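Local structure of uncharacterized protein (Bacteroides vulgatus, 4QB7) at residues H166-V180 against F319-M333. The protein is probably a component of the fimbrial tip, part of the filamentous surface appendages that mediate cell adhesion and biofilm formation. Residues are numbered along the deposited sequence; the frame is centred on the assembly and turned at random.
Sequences HVLTQIANIKVKPDV and FKKGTKHTYVLTIKM. With SO4 (sulfate ion), chain B.
Ile171 brings CD1 to Phe319 CE1 (3.5 Å), the two side chains crossing at about a right angle, while its CG2 branch meets Tyr327 CE2. This packing belongs to one face of a parallel strand pair, 169-178 beside 323-331, in a mixed sheet of the fimbrillin-like fold. The same face continues with Ile174 CG1 at the edge of the Tyr327 ring and with Val176 CG1, which stands anti to its own N (chi1 -167°) and reaches Ile331 CD1 at 3.5 Å. Ile174 touches Leu193 and Pro178 touches Ile188, both on strand 186-196. Backbone bonds run in turn from one strand to the other, Lys175 N to Tyr327 O and Leu329 N to Lys175 O, and a beta bulge at Ala172 shifts the register by one residue.

At the type II turn from Lys320 to Thr323, Thr169 OG1 donates to Lys320 O (2.9 Å) from above the carbonyl plane, opposite the face used by Thr323 N. Lys320 N bonds His325 NE2 near the ring plane; Asp342 takes the other ring nitrogen.

The opposite face is more polar: extended Lys177 passes Thr330 OG1, and its NZ meets O4 of a sulfate, probably from the crystallisation liquor, at 2.9 Å. Beyond the strands, Asp179 OD1 receives Met333 N at 2.8 Å, nearly straight at 170°, from above the carboxylate plane. With an alanine here Met333 N would probably lose that acceptor, and the segment just after strand 323-331 would move more freely. Asp179 CB rests 3.7 Å from Thr330 CG2.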
loop_
_atom_site.group_PDB
_atom_site.type_symbol
_atom_site.label_atom_id
_atom_site.label_comp_id
_atom_site.label_asym_id
_atom_site.label_seq_id
_atom_site.Cartn_x
_atom_site.Cartn_y
_atom_site.Cartn_z
ATOM N N HIS A 166 -3.526 2.801 -6.955
ATOM C CA HIS A 166 -2.737 2.471 -5.752
ATOM C C HIS A 166 -1.278 2.823 -6.029
ATOM O O HIS A 166 -0.660 2.265 -6.953
ATOM C CB HIS A 166 -2.914 1.008 -5.373
ATOM C CG HIS A 166 -4.333 0.646 -5.032
ATOM N ND1 HIS A 166 -4.842 0.824 -3.757
ATOM C CD2 HIS A 166 -5.295 0.104 -5.807
ATOM C CE1 HIS A 166 -6.090 0.390 -3.798
ATOM N NE2 HIS A 166 -6.409 -0.051 -5.011
ATOM N N VAL A 167 -0.763 3.837 -5.312
ATOM C CA VAL A 167 0.575 4.380 -5.566
ATOM C C VAL A 167 1.653 3.751 -4.664
ATOM O O VAL A 167 2.836 4.062 -4.814
ATOM C CB VAL A 167 0.575 5.918 -5.480
ATOM C CG1 VAL A 167 -0.379 6.501 -6.519
ATOM C CG2 VAL A 167 0.231 6.412 -4.073
ATOM N N LEU A 168 1.253 2.856 -3.757
ATOM C CA LEU A 168 2.171 2.149 -2.854
ATOM C C LEU A 168 2.439 0.727 -3.389
ATOM O O LEU A 168 2.000 0.385 -4.494
ATOM C CB LEU A 168 1.540 2.065 -1.434
ATOM C CG LEU A 168 1.232 3.346 -0.696
ATOM C CD1 LEU A 168 0.609 3.048 0.629
ATOM C CD2 LEU A 168 2.474 4.181 -0.493
ATOM N N THR A 169 3.168 -0.090 -2.612
ATOM C CA THR A 169 3.379 -1.492 -2.931
ATOM C C THR A 169 2.602 -2.308 -1.890
ATOM O O THR A 169 2.555 -1.940 -0.702
ATOM C CB THR A 169 4.865 -1.863 -3.048
ATOM O OG1 THR A 169 4.948 -3.143 -3.658
ATOM C CG2 THR A 169 5.589 -1.896 -1.733
ATOM N N GLN A 170 1.947 -3.371 -2.336
ATOM C CA GLN A 170 1.253 -4.250 -1.406
ATOM C C GLN A 170 2.001 -5.577 -1.208
ATOM O O GLN A 170 2.415 -6.190 -2.196
ATOM C CB GLN A 170 -0.167 -4.548 -1.876
ATOM C CG GLN A 170 -0.997 -5.159 -0.760
ATOM C CD GLN A 170 -2.312 -5.690 -1.215
ATOM O OE1 GLN A 170 -2.719 -6.782 -0.845
ATOM N NE2 GLN A 170 -3.040 -4.929 -1.985
ATOM N N ILE A 171 2.174 -6.010 0.060
ATOM C CA ILE A 171 2.678 -7.342 0.427
ATOM C C ILE A 171 1.395 -8.047 0.807
ATOM O O ILE A 171 0.902 -7.860 1.932
ATOM C CB ILE A 171 3.805 -7.397 1.507
ATOM C CG1 ILE A 171 5.016 -6.486 1.180
ATOM C CG2 ILE A 171 4.243 -8.819 1.767
ATOM C CD1 ILE A 171 5.444 -6.390 -0.357
ATOM N N ALA A 172 0.737 -8.662 -0.213
ATOM C CA ALA A 172 -0.573 -9.316 -0.069
ATOM C C ALA A 172 -0.518 -10.504 0.883
ATOM O O ALA A 172 -1.489 -10.756 1.603
ATOM C CB ALA A 172 -1.071 -9.770 -1.422
ATOM N N ASN A 173 0.607 -11.242 0.875
ATOM C CA ASN A 173 0.821 -12.386 1.742
ATOM C C ASN A 173 2.239 -12.895 1.678
ATOM O O ASN A 173 2.993 -12.570 0.776
ATOM C CB ASN A 173 -0.138 -13.540 1.400
ATOM C CG ASN A 173 -0.809 -14.121 2.610
ATOM O OD1 ASN A 173 -0.167 -14.467 3.592
ATOM N ND2 ASN A 173 -2.121 -14.193 2.586
ATOM N N ILE A 174 2.591 -13.692 2.678
ATOM C CA ILE A 174 3.819 -14.460 2.817
ATOM C C ILE A 174 3.313 -15.855 3.174
ATOM O O ILE A 174 2.650 -16.027 4.200
ATOM C CB ILE A 174 4.854 -13.866 3.784
ATOM C CG1 ILE A 174 5.243 -12.452 3.329
ATOM C CG2 ILE A 174 6.079 -14.778 3.818
ATOM C CD1 ILE A 174 5.966 -11.634 4.288
ATOM N N LYS A 175 3.482 -16.802 2.232
ATOM C CA LYS A 175 3.044 -18.187 2.318
ATOM C C LYS A 175 4.254 -19.106 2.515
ATOM O O LYS A 175 5.295 -18.857 1.914
ATOM C CB LYS A 175 2.302 -18.551 1.029
ATOM C CG LYS A 175 0.940 -17.888 0.831
ATOM C CD LYS A 175 0.281 -18.488 -0.374
ATOM C CE LYS A 175 -1.114 -17.977 -0.627
ATOM N NZ LYS A 175 -1.495 -18.178 -2.051
ATOM N N VAL A 176 4.144 -20.162 3.350
ATOM C CA VAL A 176 5.267 -21.082 3.618
ATOM C C VAL A 176 4.881 -22.546 3.397
ATOM O O VAL A 176 3.757 -22.933 3.681
ATOM C CB VAL A 176 5.852 -20.907 5.050
ATOM C CG1 VAL A 176 7.189 -21.617 5.182
ATOM C CG2 VAL A 176 6.005 -19.435 5.437
ATOM N N LYS A 177 5.828 -23.372 2.921
ATOM C CA LYS A 177 5.613 -24.820 2.779
ATOM C C LYS A 177 6.939 -25.579 2.837
ATOM O O LYS A 177 7.944 -25.040 2.371
ATOM C CB LYS A 177 4.878 -25.166 1.472
ATOM C CG LYS A 177 5.573 -24.677 0.223
ATOM C CD LYS A 177 5.009 -25.250 -1.022
ATOM C CE LYS A 177 5.626 -24.545 -2.202
ATOM N NZ LYS A 177 4.933 -24.889 -3.468
ATOM N N PRO A 178 6.970 -26.848 3.313
ATOM C CA PRO A 178 8.207 -27.641 3.191
ATOM C C PRO A 178 8.369 -28.117 1.733
ATOM O O PRO A 178 7.396 -28.023 0.961
ATOM C CB PRO A 178 7.949 -28.803 4.144
ATOM C CG PRO A 178 6.473 -29.023 4.059
ATOM C CD PRO A 178 5.869 -27.662 3.884
ATOM N N ASP A 179 9.577 -28.603 1.325
ATOM C CA ASP A 179 9.773 -29.047 -0.076
ATOM C C ASP A 179 9.289 -30.493 -0.301
ATOM O O ASP A 179 9.158 -30.924 -1.442
ATOM C CB ASP A 179 11.242 -28.880 -0.552
ATOM C CG ASP A 179 12.285 -29.697 0.191
ATOM O OD1 ASP A 179 12.081 -29.967 1.400
ATOM O OD2 ASP A 179 13.344 -29.996 -0.410
ATOM N N VAL A 180 9.034 -31.228 0.779
ATOM C CA VAL A 180 8.582 -32.624 0.767
ATOM C C VAL A 180 7.433 -32.804 1.758
ATOM O O VAL A 180 7.280 -32.011 2.696
ATOM C CB VAL A 180 9.737 -33.640 1.090
ATOM C CG1 VAL A 180 10.815 -33.620 0.025
ATOM C CG2 VAL A 180 10.342 -33.408 2.469
ATOM N N PHE A 319 8.900 -4.982 -4.288
ATOM C CA PHE A 319 8.349 -3.786 -3.657
ATOM C C PHE A 319 8.088 -2.739 -4.780
ATOM O O PHE A 319 8.421 -1.556 -4.649
ATOM C CB PHE A 319 9.238 -3.271 -2.510
ATOM C CG PHE A 319 8.944 -3.808 -1.127
ATOM C CD1 PHE A 319 8.898 -5.180 -0.886
ATOM C CD2 PHE A 319 8.848 -2.948 -0.034
ATOM C CE1 PHE A 319 8.747 -5.681 0.427
ATOM C CE2 PHE A 319 8.692 -3.451 1.274
ATOM C CZ PHE A 319 8.627 -4.811 1.492
ATOM N N LYS A 320 7.488 -3.211 -5.900
ATOM C CA LYS A 320 7.148 -2.402 -7.077
ATOM C C LYS A 320 5.881 -1.579 -6.847
ATOM O O LYS A 320 4.877 -2.109 -6.345
ATOM C CB LYS A 320 6.923 -3.294 -8.309
ATOM C CG LYS A 320 8.150 -3.943 -8.902
ATOM C CD LYS A 320 7.761 -4.925 -10.015
ATOM C CE LYS A 320 8.703 -4.783 -11.181
ATOM N NZ LYS A 320 8.665 -5.963 -12.077
ATOM N N LYS A 321 5.908 -0.302 -7.255
ATOM C CA LYS A 321 4.740 0.586 -7.190
ATOM C C LYS A 321 3.577 -0.006 -7.974
ATOM O O LYS A 321 3.768 -0.482 -9.096
ATOM C CB LYS A 321 5.111 1.953 -7.769
ATOM C CG LYS A 321 4.076 3.025 -7.604
ATOM C CD LYS A 321 4.654 4.373 -8.043
ATOM C CE LYS A 321 3.595 5.431 -8.273
ATOM N NZ LYS A 321 2.698 5.062 -9.380
ATOM N N GLY A 322 2.399 0.003 -7.370
ATOM C CA GLY A 322 1.183 -0.483 -8.001
ATOM C C GLY A 322 1.123 -1.975 -8.255
ATOM O O GLY A 322 0.320 -2.422 -9.085
ATOM N N THR A 323 1.949 -2.760 -7.524
ATOM C CA THR A 323 2.010 -4.223 -7.599
ATOM C C THR A 323 1.615 -4.824 -6.258
ATOM O O THR A 323 1.970 -4.273 -5.215
ATOM C CB THR A 323 3.424 -4.665 -8.015
ATOM O OG1 THR A 323 3.745 -4.078 -9.263
ATOM C CG2 THR A 323 3.562 -6.157 -8.176
ATOM N N LYS A 324 0.876 -5.948 -6.297
ATOM C CA LYS A 324 0.548 -6.819 -5.160
ATOM C C LYS A 324 1.577 -7.960 -5.163
ATOM O O LYS A 324 1.589 -8.745 -6.114
ATOM C CB LYS A 324 -0.884 -7.416 -5.251
ATOM C CG LYS A 324 -2.027 -6.437 -5.074
ATOM C CD LYS A 324 -3.332 -7.136 -4.673
ATOM C CE LYS A 324 -4.186 -7.574 -5.838
ATOM N NZ LYS A 324 -5.306 -8.439 -5.386
ATOM N N HIS A 325 2.438 -8.062 -4.136
ATOM C CA HIS A 325 3.424 -9.157 -4.053
ATOM C C HIS A 325 3.005 -10.217 -3.044
ATOM O O HIS A 325 2.608 -9.891 -1.917
ATOM C CB HIS A 325 4.827 -8.655 -3.677
ATOM C CG HIS A 325 5.443 -7.680 -4.636
ATOM N ND1 HIS A 325 6.193 -8.109 -5.714
ATOM C CD2 HIS A 325 5.496 -6.327 -4.580
ATOM C CE1 HIS A 325 6.628 -7.010 -6.309
ATOM N NE2 HIS A 325 6.253 -5.916 -5.648
ATOM N N THR A 326 3.067 -11.485 -3.465
ATOM C CA THR A 326 2.864 -12.649 -2.594
ATOM C C THR A 326 4.143 -13.429 -2.635
ATOM O O THR A 326 4.530 -13.894 -3.718
ATOM C CB THR A 326 1.668 -13.540 -2.997
ATOM O OG1 THR A 326 0.456 -12.785 -3.022
ATOM C CG2 THR A 326 1.533 -14.774 -2.088
ATOM N N TYR A 327 4.823 -13.556 -1.496
ATOM C CA TYR A 327 6.058 -14.344 -1.457
ATOM C C TYR A 327 5.753 -15.754 -1.022
ATOM O O TYR A 327 5.083 -15.953 -0.001
ATOM C CB TYR A 327 7.089 -13.729 -0.519
ATOM C CG TYR A 327 7.478 -12.311 -0.842
ATOM C CD1 TYR A 327 8.174 -12.007 -2.011
ATOM C CD2 TYR A 327 7.224 -11.278 0.056
ATOM C CE1 TYR A 327 8.526 -10.692 -2.321
ATOM C CE2 TYR A 327 7.592 -9.960 -0.232
ATOM C CZ TYR A 327 8.235 -9.672 -1.427
ATOM O OH TYR A 327 8.624 -8.385 -1.711
ATOM N N VAL A 328 6.200 -16.741 -1.812
ATOM C CA VAL A 328 6.030 -18.142 -1.441
ATOM C C VAL A 328 7.405 -18.667 -1.074
ATOM O O VAL A 328 8.312 -18.661 -1.909
ATOM C CB VAL A 328 5.318 -18.979 -2.525
ATOM C CG1 VAL A 328 5.172 -20.440 -2.093
ATOM C CG2 VAL A 328 3.959 -18.366 -2.870
ATOM N N LEU A 329 7.561 -19.065 0.195
ATOM C CA LEU A 329 8.799 -19.598 0.801
ATOM C C LEU A 329 8.752 -21.105 0.924
ATOM O O LEU A 329 7.821 -21.646 1.547
ATOM C CB LEU A 329 9.002 -19.019 2.218
ATOM C CG LEU A 329 9.564 -17.631 2.427
ATOM C CD1 LEU A 329 8.820 -16.559 1.608
ATOM C CD2 LEU A 329 9.504 -17.303 3.878
ATOM N N THR A 330 9.754 -21.787 0.330
ATOM C CA THR A 330 9.871 -23.230 0.395
ATOM C C THR A 330 11.028 -23.563 1.316
ATOM O O THR A 330 12.173 -23.234 1.017
ATOM C CB THR A 330 10.018 -23.875 -1.005
ATOM O OG1 THR A 330 8.887 -23.543 -1.804
ATOM C CG2 THR A 330 10.127 -25.394 -0.929
ATOM N N ILE A 331 10.725 -24.196 2.451
ATOM C CA ILE A 331 11.754 -24.621 3.389
ATOM C C ILE A 331 12.282 -25.969 2.907
ATOM O O ILE A 331 11.513 -26.920 2.809
ATOM C CB ILE A 331 11.219 -24.662 4.837
ATOM C CG1 ILE A 331 10.583 -23.299 5.234
ATOM C CG2 ILE A 331 12.350 -25.069 5.769
ATOM C CD1 ILE A 331 9.929 -23.288 6.568
ATOM N N LYS A 332 13.571 -26.018 2.516
ATOM C CA LYS A 332 14.238 -27.234 2.040
ATOM C C LYS A 332 14.604 -28.069 3.242
ATOM O O LYS A 332 15.355 -27.599 4.097
ATOM C CB LYS A 332 15.478 -26.903 1.207
ATOM C CG LYS A 332 15.190 -26.654 -0.267
ATOM C CD LYS A 332 16.468 -26.830 -1.113
ATOM C CE LYS A 332 16.795 -28.273 -1.454
ATOM N NZ LYS A 332 18.250 -28.585 -1.299
HETATM N N MSE A 333 14.031 -29.275 3.348
HETATM C CA MSE A 333 14.241 -30.174 4.480
HETATM C C MSE A 333 15.597 -30.884 4.462
HETATM O O MSE A 333 16.019 -31.325 5.514
HETATM C CB MSE A 333 13.115 -31.208 4.550
HETATM C CG MSE A 333 11.725 -30.580 4.738
HETATM SE SE MSE A 333 11.554 -29.540 6.392
HETATM C CE MSE A 333 11.908 -30.847 7.621
HETATM S S SO4 B . 1.843 -22.622 -3.846
HETATM O O1 SO4 B . 0.679 -23.311 -4.396
HETATM O O2 SO4 B . 2.794 -22.255 -4.907
HETATM O O3 SO4 B . 1.389 -21.402 -3.162
HETATM O O4 SO4 B . 2.465 -23.562 -2.920
HETATM O O HOH W 1 0.589 3.197 -9.243
#